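Local structure of glycerophosphoryl diester phosphodiesterase (Agrobacterium tumefaciens str. C58, 3KS6) at residues L13-S18 with A27-E32; T219-L222 with V228-T231. The protein belongs to the glycerophosphoryl diester phosphodiesterase family, whose members fold as TIM barrels, and carries a bound magnesium ion. All blocks are in the same frame, centred on the assembly; numbering follows the deposited sequence.

Contact 1 (L13-S18 with A27-E32)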
ATOM      1  N   LEU A  13       5.576  -9.521   8.159  1.00 17.54           N
ATOM      2  CA  LEU A  13       5.740 -10.393   9.298  1.00 20.81           C
ATOM      3  C   LEU A  13       6.100 -11.808   8.891  1.00 20.42           C
ATOM      4  O   LEU A  13       6.332 -12.622   9.764  1.00 21.20           O
ATOM      5  CB  LEU A  13       4.493 -10.380  10.160  1.00 19.77           C
ATOM      6  CG  LEU A  13       4.268  -9.133  11.018  1.00 21.85           C
ATOM      7  CD1 LEU A  13       2.991  -9.289  11.826  1.00 25.52           C
ATOM      8  CD2 LEU A  13       5.452  -8.915  11.952  1.00 25.82           C
ATOM      9  N   GLU A  14       6.112 -12.098   7.583  1.00 21.70           N
ATOM     10  CA  GLU A  14       6.567 -13.395   7.071  1.00 19.87           C
ATOM     11  C   GLU A  14       8.011 -13.309   6.533  1.00 20.53           C
ATOM     12  O   GLU A  14       8.826 -14.230   6.729  1.00 20.72           O
ATOM     13  CB  GLU A  14       5.642 -13.898   5.950  1.00 18.81           C
ATOM     14  CG  GLU A  14       4.225 -14.201   6.427  1.00 22.88           C
ATOM     15  CD  GLU A  14       3.273 -14.710   5.360  1.00 20.54           C
ATOM     16  OE1 GLU A  14       3.715 -15.270   4.343  1.00 24.66           O
ATOM     17  OE2 GLU A  14       2.046 -14.576   5.584  1.00 24.75           O
ATOM     18  N   PHE A  15       8.338 -12.208   5.852  1.00 19.87           N
ATOM     19  CA  PHE A  15       9.588 -12.107   5.092  1.00 19.53           C
ATOM     20  C   PHE A  15      10.453 -10.877   5.339  1.00 20.68           C
ATOM     21  O   PHE A  15      11.460 -10.677   4.616  1.00 20.05           O
ATOM     22  CB  PHE A  15       9.256 -12.105   3.605  1.00 18.89           C
ATOM     23  CG  PHE A  15       8.339 -13.205   3.200  1.00 22.15           C
ATOM     24  CD1 PHE A  15       8.764 -14.506   3.212  1.00 24.43           C
ATOM     25  CD2 PHE A  15       7.050 -12.927   2.794  1.00 24.20           C
ATOM     26  CE1 PHE A  15       7.904 -15.534   2.852  1.00 24.20           C
ATOM     27  CE2 PHE A  15       6.196 -13.949   2.407  1.00 24.86           C
ATOM     28  CZ  PHE A  15       6.621 -15.245   2.445  1.00 24.24           C
ATOM     29  N   GLY A  16      10.064 -10.048   6.303  1.00 19.36           N
ATOM     30  CA  GLY A  16      10.757  -8.806   6.529  1.00 21.91           C
ATOM     31  C   GLY A  16      10.089  -7.708   5.749  1.00 21.38           C
ATOM     32  O   GLY A  16       9.273  -7.959   4.857  1.00 18.93           O
ATOM     33  N   ASP A  17      10.479  -6.481   6.065  1.00 19.93           N
ATOM     34  CA  ASP A  17       9.841  -5.305   5.515  1.00 19.44           C
ATOM     35  C   ASP A  17      10.397  -4.933   4.138  1.00 20.53           C
ATOM     36  O   ASP A  17      11.557  -4.540   4.004  1.00 20.22           O
ATOM     37  CB  ASP A  17      10.032  -4.170   6.513  1.00 18.37           C
ATOM     38  CG  ASP A  17       9.221  -2.915   6.178  1.00 22.72           C
ATOM     39  OD1 ASP A  17       9.124  -2.516   4.998  1.00 23.34           O
ATOM     40  OD2 ASP A  17       8.706  -2.316   7.145  1.00 18.11           O
ATOM     41  N   SER A  18       9.567  -5.061   3.107  1.00 18.43           N
ATOM     42  CA  SER A  18       9.928  -4.620   1.748  1.00 20.24           C
ATOM     43  C   SER A  18      11.177  -5.305   1.209  1.00 18.72           C
ATOM     44  O   SER A  18      12.059  -4.671   0.579  1.00 21.11           O
ATOM     45  CB  SER A  18      10.084  -3.076   1.689  1.00 18.56           C
ATOM     46  OG  SER A  18       8.950  -2.439   2.220  1.00 18.13           O
ATOM     47  N   ALA A  27       4.577 -12.458  -5.297  1.00 18.56           N
ATOM     48  CA  ALA A  27       4.287 -12.538  -6.739  1.00 20.25           C
ATOM     49  C   ALA A  27       3.741 -13.894  -7.146  1.00 21.95           C
ATOM     50  O   ALA A  27       2.996 -13.988  -8.140  1.00 22.63           O
ATOM     51  CB  ALA A  27       5.517 -12.221  -7.558  1.00 17.80           C
ATOM     52  N   ALA A  28       4.098 -14.918  -6.383  1.00 20.45           N
ATOM     53  CA  ALA A  28       3.657 -16.319  -6.628  1.00 23.23           C
ATOM     54  C   ALA A  28       2.425 -16.780  -5.845  1.00 26.83           C
ATOM     55  O   ALA A  28       1.967 -17.928  -6.011  1.00 26.44           O
ATOM     56  CB  ALA A  28       4.838 -17.254  -6.322  1.00 25.03           C
HETATM   57  N   MSE A  29       1.860 -15.916  -4.995  1.00 21.24           N
HETATM   58  CA  MSE A  29       0.699 -16.293  -4.166  1.00 21.51           C
HETATM   59  C   MSE A  29      -0.635 -16.037  -4.818  1.00 20.94           C
HETATM   60  O   MSE A  29      -0.750 -15.197  -5.709  1.00 22.72           O
HETATM   61  CB  MSE A  29       0.720 -15.562  -2.826  1.00 21.27           C
HETATM   62  CG  MSE A  29       1.824 -16.025  -1.950  1.00 24.75           C
HETATM   63 SE   MSE A  29       1.738 -15.002  -0.250  0.75 26.28          SE
HETATM   64  CE  MSE A  29       3.575 -15.145   0.041  1.00 23.71           C
ATOM     65  N   ALA A  30      -1.651 -16.760  -4.354  1.00 20.66           N
ATOM     66  CA  ALA A  30      -2.991 -16.635  -4.862  1.00 19.90           C
ATOM     67  C   ALA A  30      -3.706 -15.500  -4.150  1.00 20.78           C
ATOM     68  O   ALA A  30      -4.674 -15.733  -3.425  1.00 21.03           O
ATOM     69  CB  ALA A  30      -3.756 -17.955  -4.651  1.00 18.83           C
ATOM     70  N   LEU A  31      -3.203 -14.282  -4.364  1.00 19.69           N
ATOM     71  CA  LEU A  31      -3.786 -13.052  -3.840  1.00 17.61           C
ATOM     72  C   LEU A  31      -3.742 -12.062  -4.988  1.00 19.76           C
ATOM     73  O   LEU A  31      -3.201 -12.361  -6.049  1.00 20.53           O
ATOM     74  CB  LEU A  31      -3.099 -12.556  -2.544  1.00 16.94           C
ATOM     75  CG  LEU A  31      -1.567 -12.497  -2.493  1.00 17.41           C
ATOM     76  CD1 LEU A  31      -0.970 -11.602  -3.587  1.00 17.84           C
ATOM     77  CD2 LEU A  31      -1.085 -12.097  -1.079  1.00 16.43           C
ATOM     78  N   GLU A  32      -4.274 -10.869  -4.778  1.00 20.15           N
ATOM     79  CA  GLU A  32      -4.554  -9.965  -5.874  1.00 18.52           C
ATOM     80  C   GLU A  32      -3.630  -8.798  -6.019  1.00 18.62           C
ATOM     81  O   GLU A  32      -3.452  -8.328  -7.122  1.00 18.52           O
ATOM     82  CB  GLU A  32      -5.975  -9.438  -5.742  1.00 17.53           C
ATOM     83  CG  GLU A  32      -7.036 -10.524  -5.979  1.00 22.57           C
ATOM     84  CD  GLU A  32      -7.147 -11.477  -4.831  1.00 28.84           C
ATOM     85  OE1 GLU A  32      -7.169 -10.945  -3.708  1.00 24.10           O
ATOM     86  OE2 GLU A  32      -7.225 -12.727  -5.026  1.00 22.54           O
TER
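Met29, a selenomethionine, extends its side chain to the ring of Phe15, and its terminal methyl does the touching: CE of Met29 lies 3.7 Å from CE2 of Phe15 and 3.9 Å from CZ of the same ring. The methyl sits at the ring edge, near the plane, so this is an apolar contact at the rim and not a stack on a face. The two side chains come from opposite directions and meet in the middle, while the backbones stay far apart, with CA of Glu14 and CA of Met29 still 13.0 Å from each other. Met29 can span that distance because its chain is extended beyond CG (chi2 -180°, chi3 -151°), carrying the selenium and the methyl well out from the loop. One face of the Phe15 ring is taken by its own neighbour, Glu14, whose CB stands 3.5 Å above the plane, offset toward the rim. Glu14 adds a looser approach to the methionine, OE1 of Glu14 lying 4.3 Å from CE of Met29; OE1 of Glu14 is also hydrogen-bonded to OG1 of Thr235. Gly16, the first residue past the helix, leaves helical geometry with a positive phi. The contact is small, 76 Å² in all, and lies at the surface. It ties the end of helix 12-15 to the loop that leads from helix 20-27 into strand 33-40. Helix 234-249 touches both segments, with Pro234 against Glu14 and Ile238 against Met29, while Phe15 also packs on Ala25 of helix 20-27 and meets the ring of His21, the planes inclined at about 60°.

Contact 2 (T219-L222 with V228-T231)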
ATOM      1  N   THR A 219     -10.313 -11.960   9.776  1.00 23.30           N
ATOM      2  CA  THR A 219     -11.676 -12.516   9.763  1.00 24.35           C
ATOM      3  C   THR A 219     -12.728 -11.400   9.842  1.00 22.39           C
ATOM      4  O   THR A 219     -13.779 -11.467   9.211  1.00 25.37           O
ATOM      5  CB  THR A 219     -11.855 -13.538  10.927  1.00 24.03           C
ATOM      6  OG1 THR A 219     -10.997 -14.661  10.705  1.00 26.29           O
ATOM      7  CG2 THR A 219     -13.307 -13.964  11.019  1.00 27.35           C
ATOM      8  N   LYS A 220     -12.426 -10.323  10.577  1.00 23.94           N
ATOM      9  CA  LYS A 220     -13.354  -9.205  10.642  1.00 22.12           C
ATOM     10  C   LYS A 220     -13.523  -8.590   9.245  1.00 21.49           C
ATOM     11  O   LYS A 220     -14.637  -8.305   8.809  1.00 23.94           O
ATOM     12  CB  LYS A 220     -12.855  -8.164  11.627  1.00 22.24           C
ATOM     13  CG  LYS A 220     -13.611  -6.873  11.643  1.00 24.36           C
ATOM     14  CD  LYS A 220     -12.957  -5.938  12.654  1.00 28.13           C
ATOM     15  CE  LYS A 220     -13.634  -4.603  12.668  1.00 23.44           C
ATOM     16  NZ  LYS A 220     -12.997  -3.717  13.698  1.00 21.25           N
ATOM     17  N   ALA A 221     -12.409  -8.377   8.561  1.00 21.58           N
ATOM     18  CA  ALA A 221     -12.396  -7.834   7.188  1.00 19.53           C
ATOM     19  C   ALA A 221     -13.233  -8.711   6.229  1.00 20.04           C
ATOM     20  O   ALA A 221     -14.071  -8.213   5.448  1.00 20.37           O
ATOM     21  CB  ALA A 221     -10.902  -7.697   6.697  1.00 17.70           C
ATOM     22  N   LEU A 222     -13.021 -10.029   6.306  1.00 20.16           N
ATOM     23  CA  LEU A 222     -13.780 -10.987   5.493  1.00 21.73           C
ATOM     24  C   LEU A 222     -15.262 -11.009   5.848  1.00 17.96           C
ATOM     25  O   LEU A 222     -16.094 -10.984   4.954  1.00 23.10           O
ATOM     26  CB  LEU A 222     -13.156 -12.387   5.562  1.00 20.13           C
ATOM     27  CG  LEU A 222     -11.724 -12.566   5.039  1.00 24.64           C
ATOM     28  CD1 LEU A 222     -11.093 -13.911   5.519  1.00 19.97           C
ATOM     29  CD2 LEU A 222     -11.676 -12.438   3.470  1.00 25.55           C
ATOM     30  N   VAL A 228     -11.112  -4.618  -0.019  1.00 18.42           N
ATOM     31  CA  VAL A 228      -9.736  -5.060  -0.020  1.00 16.95           C
ATOM     32  C   VAL A 228      -9.190  -4.756   1.360  1.00 18.88           C
ATOM     33  O   VAL A 228      -9.724  -3.844   2.044  1.00 17.77           O
ATOM     34  CB  VAL A 228      -8.908  -4.289  -1.062  1.00 15.34           C
ATOM     35  CG1 VAL A 228      -8.962  -2.762  -0.799  1.00 14.70           C
ATOM     36  CG2 VAL A 228      -7.428  -4.803  -1.127  1.00 16.28           C
ATOM     37  N   PHE A 229      -8.176  -5.526   1.761  1.00 17.01           N
ATOM     38  CA  PHE A 229      -7.374  -5.197   2.952  1.00 14.45           C
ATOM     39  C   PHE A 229      -5.932  -5.504   2.713  1.00 17.41           C
ATOM     40  O   PHE A 229      -5.606  -6.432   1.961  1.00 17.60           O
ATOM     41  CB  PHE A 229      -7.876  -5.891   4.226  1.00 18.19           C
ATOM     42  CG  PHE A 229      -7.818  -7.405   4.188  1.00 17.53           C
ATOM     43  CD1 PHE A 229      -6.710  -8.054   4.661  1.00 16.80           C
ATOM     44  CD2 PHE A 229      -8.908  -8.160   3.756  1.00 19.58           C
ATOM     45  CE1 PHE A 229      -6.608  -9.482   4.616  1.00 15.26           C
ATOM     46  CE2 PHE A 229      -8.858  -9.574   3.749  1.00 19.75           C
ATOM     47  CZ  PHE A 229      -7.711 -10.226   4.184  1.00 16.14           C
ATOM     48  N   THR A 230      -5.045  -4.689   3.294  1.00 15.37           N
ATOM     49  CA  THR A 230      -3.622  -5.005   3.327  1.00 18.16           C
ATOM     50  C   THR A 230      -3.304  -5.800   4.601  1.00 17.75           C
ATOM     51  O   THR A 230      -3.929  -5.631   5.647  1.00 19.02           O
ATOM     52  CB  THR A 230      -2.737  -3.797   3.276  1.00 19.51           C
ATOM     53  OG1 THR A 230      -3.019  -2.949   4.404  1.00 20.29           O
ATOM     54  CG2 THR A 230      -2.919  -3.045   1.894  1.00 16.99           C
ATOM     55  N   THR A 231      -2.345  -6.717   4.473  1.00 16.29           N
ATOM     56  CA  THR A 231      -1.942  -7.603   5.580  1.00 15.35           C
ATOM     57  C   THR A 231      -0.472  -7.941   5.556  1.00 14.51           C
ATOM     58  O   THR A 231       0.122  -8.202   4.509  1.00 15.87           O
ATOM     59  CB  THR A 231      -2.756  -8.949   5.591  1.00 17.14           C
ATOM     60  OG1 THR A 231      -2.377  -9.802   6.707  1.00 18.55           O
ATOM     61  CG2 THR A 231      -2.592  -9.708   4.258  1.00 18.45           C
TER
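Helix 215-224 passes beside strand 228-231 with CA of Ala221 and CA of Phe229 7.1 Å apart, the nearest pair of the two backbones. The ring of Phe229 lies between helix and strand. Its CG stands between the backbone N and the carbonyl carbon (chi1 62°), and with CB directed toward the helix the ring is carried up to Ala221 and Leu222. CB of Ala221 meets the ring obliquely, 3.6 Å from CD2 of Phe229, consistent with the small side chain of Ala221 allowing a close approach. Leu222 arrives differently: its CB is directed along the interface, but CD2 swings in to the ring edge, near the plane, 4.0 Å from CE2 of Phe229. All three residues are buried, and the contact is wholly apolar. It is the helix-on-strand packing of a TIM barrel, here joining an outer helix to the strand that follows it in the chain. Strand 228-231 pairs in parallel with strand 4-8, where backbone hydrogen bonds link Phe229 to Arg4 and Ala6. Helix 234-249 closes in as well, Ala237 touching Phe229 and Arg241 and His244 touching Leu222.

Contact 1 closes before contact 2 opens along the chain; their centres are about 15 Å apart, and their nearest atoms, about 6 Å apart, do not touch. They belong to the beginning and the end of the same barrel. The loop of contact 1 runs into strand 33-40, contact 2 includes strand 228-231, and strand 4-8 lies between these two, paired in parallel with both. Helix 234-249 is a second shared element, its residues packing against side chains of each contact. The late part of the chain is thus brought back against the early part, the last strand of the barrel, 228-231, pairing in parallel with the first, 4-8, to close it.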